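Local coordinates for protein SAM-dependent methyltransferase (Exiguobacterium sibiricum 255-15, PDB 3D2L) that probably transfers a methyl group from S-adenosylmethionine to an acceptor substrate, as a Rossmann-like SAM-dependent methyltransferase, at residues T48-G59 and K73-W84. Sequence-based numbering, arbitrary orientation.
Sequences TLLLADHYEVTG and KAMETNRHVDFW
Leu49 lays its two methyl groups over the end of helix 64-76. Leu49 CD1 rests on Lys73 CB at 3.6 Å, and CD2 meets Ala74 CB. Leu49 CD2 also touches the edge of the Phe83 ring, near the ring plane, 3.9 Å from Phe83 CZ. Thr48 CG2 approaches the same ring obliquely at CE1. Val81 uses both branches against 48-59. Its CG1 is anti to the backbone N (chi1 -176°) and lies near Thr48 CG2 and Val57 O. The other branch, Val81 CG2, packs tightly on Ala52 CB, at 3.4 Å.

Arg79 N bonds to Ala74 O in the Schellman motif that ends helix 64-76, with Asn78 at positive phi. The Arg79 chain is extended from CG to NE and passes beside Leu49, whose carbonyl lies over one guanidinium face. The guanidinium grips Asp53 side-on in a salt bridge. Arg79 NE donates to Asp53 OD1 at 2.9 Å in an almost straight bond, and NH2 reaches the syn lone pair of OD2. The two planes are nearly coplanar, 28° apart. NH1 makes a bent bond to Thr77 OG1, which lies out of the guanidinium plane.

The strands pair in parallel. Gly59 N donates to Asp82 O at 2.8 Å, and Trp84 N to Gly59 O at 2.9 Å. Phe83 CD1 sits 3.8 Å from Gly59 CA, where no side chain intervenes. Toward Val57 the strands part, and a water bridges Val57 O and Asp82 N.

The contact packs helix 46-51 and the turn after it against the C-terminal end of helix 64-76. It also pairs the two parallel strands of the beta-alpha-beta unit 56-61, 64-76, 82-85 of the Rossmann-like fold. Strand 82-85 is an outermost strand of the mixed sheet. Strand 56-61 lies between it and strand 36-40, while Phe83 also packs on Leu67 and Ala70 of helix 64-76.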
loop_
_atom_site.group_PDB
_atom_site.type_symbol
_atom_site.label_atom_id
_atom_site.label_comp_id
_atom_site.label_asym_id
_atom_site.label_seq_id
_atom_site.Cartn_x
_atom_site.Cartn_y
_atom_site.Cartn_z
ATOM N N THR A 48 7.336 -3.430 -5.135
ATOM C CA THR A 48 7.123 -3.688 -6.559
ATOM C C THR A 48 8.363 -4.318 -7.183
ATOM O O THR A 48 8.285 -5.300 -7.917
ATOM C CB THR A 48 6.730 -2.379 -7.316
ATOM O OG1 THR A 48 5.839 -1.568 -6.499
ATOM C CG2 THR A 48 6.080 -2.700 -8.660
ATOM N N LEU A 49 9.521 -3.784 -6.858
ATOM C CA LEU A 49 10.785 -4.351 -7.361
ATOM C C LEU A 49 11.057 -5.775 -6.880
ATOM O O LEU A 49 11.654 -6.572 -7.650
ATOM C CB LEU A 49 11.968 -3.415 -7.038
ATOM C CG LEU A 49 11.889 -2.005 -7.657
ATOM C CD1 LEU A 49 13.226 -1.294 -7.458
ATOM C CD2 LEU A 49 11.529 -2.064 -9.145
ATOM N N LEU A 50 10.675 -6.103 -5.628
ATOM C CA LEU A 50 10.782 -7.471 -5.106
ATOM C C LEU A 50 9.816 -8.393 -5.829
ATOM O O LEU A 50 10.162 -9.515 -6.154
ATOM C CB LEU A 50 10.573 -7.530 -3.579
ATOM C CG LEU A 50 11.674 -6.787 -2.830
ATOM C CD1 LEU A 50 11.341 -6.747 -1.379
ATOM C CD2 LEU A 50 13.075 -7.428 -3.088
ATOM N N LEU A 51 8.602 -7.908 -6.073
ATOM C CA LEU A 51 7.616 -8.638 -6.863
ATOM C C LEU A 51 8.114 -8.899 -8.268
ATOM O O LEU A 51 7.906 -9.991 -8.816
ATOM C CB LEU A 51 6.319 -7.812 -6.917
ATOM C CG LEU A 51 5.525 -7.783 -5.598
ATOM C CD1 LEU A 51 4.362 -6.784 -5.648
ATOM C CD2 LEU A 51 5.020 -9.189 -5.293
ATOM N N ALA A 52 8.809 -7.922 -8.853
ATOM C CA ALA A 52 9.339 -8.060 -10.243
ATOM C C ALA A 52 10.317 -9.244 -10.383
ATOM O O ALA A 52 10.573 -9.734 -11.495
ATOM C CB ALA A 52 10.011 -6.785 -10.685
ATOM N N ASP A 53 10.847 -9.708 -9.258
ATOM C CA ASP A 53 11.705 -10.879 -9.277
ATOM C C ASP A 53 10.912 -12.179 -9.431
ATOM O O ASP A 53 11.495 -13.216 -9.642
ATOM C CB ASP A 53 12.597 -10.908 -8.044
ATOM C CG ASP A 53 13.577 -9.760 -8.028
ATOM O OD1 ASP A 53 13.852 -9.179 -9.100
ATOM O OD2 ASP A 53 14.095 -9.444 -6.949
ATOM N N HIS A 54 9.583 -12.125 -9.370
ATOM C CA HIS A 54 8.770 -13.332 -9.475
ATOM C C HIS A 54 7.642 -13.257 -10.468
ATOM O O HIS A 54 7.110 -14.294 -10.864
ATOM C CB HIS A 54 8.167 -13.655 -8.098
ATOM C CG HIS A 54 9.195 -13.746 -7.016
ATOM N ND1 HIS A 54 9.948 -14.884 -6.800
ATOM C CD2 HIS A 54 9.626 -12.833 -6.118
ATOM C CE1 HIS A 54 10.787 -14.666 -5.804
ATOM N NE2 HIS A 54 10.626 -13.426 -5.382
ATOM N N TYR A 55 7.310 -12.036 -10.874
ATOM C CA TYR A 55 6.135 -11.752 -11.685
ATOM C C TYR A 55 6.454 -10.709 -12.755
ATOM O O TYR A 55 7.465 -10.014 -12.662
ATOM C CB TYR A 55 5.070 -11.141 -10.774
ATOM C CG TYR A 55 4.602 -11.994 -9.634
ATOM C CD1 TYR A 55 3.720 -13.051 -9.864
ATOM C CD2 TYR A 55 4.989 -11.727 -8.303
ATOM C CE1 TYR A 55 3.302 -13.869 -8.843
ATOM C CE2 TYR A 55 4.520 -12.529 -7.262
ATOM C CZ TYR A 55 3.665 -13.592 -7.545
ATOM O OH TYR A 55 3.179 -14.413 -6.550
ATOM N N GLU A 56 5.614 -10.629 -13.790
ATOM C CA GLU A 56 5.668 -9.514 -14.744
ATOM C C GLU A 56 4.847 -8.412 -14.054
ATOM O O GLU A 56 3.642 -8.488 -14.026
ATOM C CB GLU A 56 5.033 -9.880 -16.088
ATOM C CG GLU A 56 5.550 -11.204 -16.706
ATOM C CD GLU A 56 7.052 -11.191 -17.000
ATOM O OE1 GLU A 56 7.525 -10.176 -17.568
ATOM O OE2 GLU A 56 7.743 -12.205 -16.681
ATOM N N VAL A 57 5.495 -7.368 -13.537
ATOM C CA VAL A 57 4.816 -6.366 -12.713
ATOM C C VAL A 57 4.760 -4.997 -13.324
ATOM O O VAL A 57 5.678 -4.556 -14.026
ATOM C CB VAL A 57 5.510 -6.260 -11.288
ATOM C CG1 VAL A 57 4.616 -5.484 -10.267
ATOM C CG2 VAL A 57 5.774 -7.615 -10.759
ATOM N N THR A 58 3.656 -4.320 -13.053
ATOM C CA THR A 58 3.454 -2.948 -13.447
ATOM C C THR A 58 3.072 -2.227 -12.167
ATOM O O THR A 58 2.232 -2.735 -11.407
ATOM C CB THR A 58 2.321 -2.813 -14.460
ATOM O OG1 THR A 58 2.667 -3.516 -15.641
ATOM C CG2 THR A 58 2.076 -1.387 -14.788
ATOM N N GLY A 59 3.736 -1.099 -11.888
ATOM C CA GLY A 59 3.434 -0.288 -10.732
ATOM C C GLY A 59 2.659 0.982 -11.062
ATOM O O GLY A 59 2.895 1.648 -12.066
ATOM N N LYS A 73 15.502 3.114 -9.294
ATOM C CA LYS A 73 15.884 1.905 -8.595
ATOM C C LYS A 73 15.763 0.684 -9.500
ATOM O O LYS A 73 16.663 -0.159 -9.511
ATOM C CB LYS A 73 15.042 1.757 -7.321
ATOM C CG LYS A 73 15.344 2.835 -6.299
ATOM C CD LYS A 73 14.676 2.531 -4.950
ATOM C CE LYS A 73 13.159 2.442 -4.973
ATOM N NZ LYS A 73 12.638 1.878 -3.672
ATOM N N ALA A 74 14.674 0.602 -10.285
ATOM C CA ALA A 74 14.496 -0.494 -11.248
ATOM C C ALA A 74 15.625 -0.478 -12.286
ATOM O O ALA A 74 16.258 -1.497 -12.563
ATOM C CB ALA A 74 13.086 -0.422 -11.954
HETATM N N MSE A 75 15.910 0.686 -12.856
HETATM C CA MSE A 75 16.990 0.756 -13.849
HETATM C C MSE A 75 18.358 0.385 -13.253
HETATM O O MSE A 75 19.163 -0.292 -13.886
HETATM C CB MSE A 75 17.089 2.161 -14.467
HETATM C CG MSE A 75 15.810 2.687 -15.148
HETATM SE SE MSE A 75 15.055 1.532 -16.522
HETATM C CE MSE A 75 16.435 1.755 -17.918
ATOM N N GLU A 76 18.631 0.819 -12.033
ATOM C CA GLU A 76 19.936 0.515 -11.426
ATOM C C GLU A 76 20.123 -0.972 -11.073
ATOM O O GLU A 76 21.243 -1.423 -10.869
ATOM C CB GLU A 76 20.166 1.434 -10.237
ATOM C CG GLU A 76 20.360 2.868 -10.746
ATOM C CD GLU A 76 20.593 3.896 -9.654
ATOM O OE1 GLU A 76 20.073 3.730 -8.526
ATOM O OE2 GLU A 76 21.274 4.892 -9.974
ATOM N N THR A 77 19.027 -1.733 -11.033
ATOM C CA THR A 77 19.102 -3.160 -10.722
ATOM C C THR A 77 18.682 -4.016 -11.897
ATOM O O THR A 77 18.409 -5.194 -11.752
ATOM C CB THR A 77 18.263 -3.499 -9.457
ATOM O OG1 THR A 77 16.934 -3.059 -9.652
ATOM C CG2 THR A 77 18.840 -2.785 -8.234
ATOM N N ASN A 78 18.690 -3.419 -13.079
ATOM C CA ASN A 78 18.326 -4.068 -14.319
ATOM C C ASN A 78 16.962 -4.763 -14.324
ATOM O O ASN A 78 16.800 -5.758 -15.004
ATOM C CB ASN A 78 19.396 -5.062 -14.781
ATOM C CG ASN A 78 19.451 -5.180 -16.263
ATOM O OD1 ASN A 78 19.318 -4.176 -16.955
ATOM N ND2 ASN A 78 19.678 -6.391 -16.781
ATOM N N ARG A 79 15.983 -4.235 -13.596
ATOM C CA ARG A 79 14.653 -4.812 -13.610
ATOM C C ARG A 79 13.783 -4.077 -14.604
ATOM O O ARG A 79 13.931 -2.861 -14.775
ATOM C CB ARG A 79 14.031 -4.713 -12.213
ATOM C CG ARG A 79 14.732 -5.628 -11.223
ATOM C CD ARG A 79 14.053 -5.504 -9.943
ATOM N NE ARG A 79 14.505 -6.404 -8.878
ATOM C CZ ARG A 79 15.209 -6.034 -7.814
ATOM N NH1 ARG A 79 15.725 -4.810 -7.706
ATOM N NH2 ARG A 79 15.479 -6.931 -6.884
ATOM N N HIS A 80 12.883 -4.803 -15.274
ATOM C CA HIS A 80 11.906 -4.166 -16.162
ATOM C C HIS A 80 10.572 -4.047 -15.460
ATOM O O HIS A 80 9.872 -5.044 -15.240
ATOM C CB HIS A 80 11.715 -4.897 -17.512
ATOM C CG HIS A 80 10.752 -4.181 -18.415
ATOM N ND1 HIS A 80 9.402 -4.467 -18.439
ATOM C CD2 HIS A 80 10.925 -3.126 -19.248
ATOM C CE1 HIS A 80 8.797 -3.654 -19.282
ATOM N NE2 HIS A 80 9.697 -2.830 -19.788
ATOM N N VAL A 81 10.220 -2.821 -15.108
ATOM C CA VAL A 81 8.994 -2.550 -14.438
ATOM C C VAL A 81 8.441 -1.199 -14.896
ATOM O O VAL A 81 9.028 -0.147 -14.684
ATOM C CB VAL A 81 9.162 -2.568 -12.910
ATOM C CG1 VAL A 81 7.845 -2.389 -12.262
ATOM C CG2 VAL A 81 9.788 -3.906 -12.436
ATOM N N ASP A 82 7.292 -1.256 -15.521
ATOM C CA ASP A 82 6.598 -0.055 -15.970
ATOM C C ASP A 82 5.923 0.569 -14.766
ATOM O O ASP A 82 5.207 -0.125 -14.099
ATOM C CB ASP A 82 5.503 -0.431 -16.955
ATOM C CG ASP A 82 6.020 -0.823 -18.303
ATOM O OD1 ASP A 82 6.951 -0.191 -18.831
ATOM O OD2 ASP A 82 5.466 -1.764 -18.862
ATOM N N PHE A 83 6.213 1.845 -14.485
ATOM C CA PHE A 83 5.549 2.631 -13.475
ATOM C C PHE A 83 4.755 3.744 -14.204
ATOM O O PHE A 83 5.287 4.503 -15.070
ATOM C CB PHE A 83 6.561 3.223 -12.475
ATOM C CG PHE A 83 7.281 2.188 -11.610
ATOM C CD1 PHE A 83 6.676 1.659 -10.481
ATOM C CD2 PHE A 83 8.587 1.763 -11.928
ATOM C CE1 PHE A 83 7.322 0.755 -9.685
ATOM C CE2 PHE A 83 9.231 0.866 -11.163
ATOM C CZ PHE A 83 8.594 0.336 -10.014
ATOM N N TRP A 84 3.479 3.844 -13.877
ATOM C CA TRP A 84 2.605 4.822 -14.474
ATOM C C TRP A 84 1.886 5.601 -13.396
ATOM O O TRP A 84 1.630 5.044 -12.315
ATOM C CB TRP A 84 1.569 4.146 -15.369
ATOM C CG TRP A 84 2.140 3.304 -16.494
ATOM C CD1 TRP A 84 2.091 1.947 -16.607
ATOM C CD2 TRP A 84 2.836 3.778 -17.666
ATOM N NE1 TRP A 84 2.687 1.551 -17.779
ATOM C CE2 TRP A 84 3.171 2.652 -18.436
ATOM C CE3 TRP A 84 3.247 5.047 -18.109
ATOM C CZ2 TRP A 84 3.873 2.751 -19.640
ATOM C CZ3 TRP A 84 3.930 5.148 -19.306
ATOM C CH2 TRP A 84 4.242 4.001 -20.058
HETATM O O HOH W 1 8.199 -6.861 -14.364
HETATM O O HOH W 2 6.045 -3.870 -16.455
#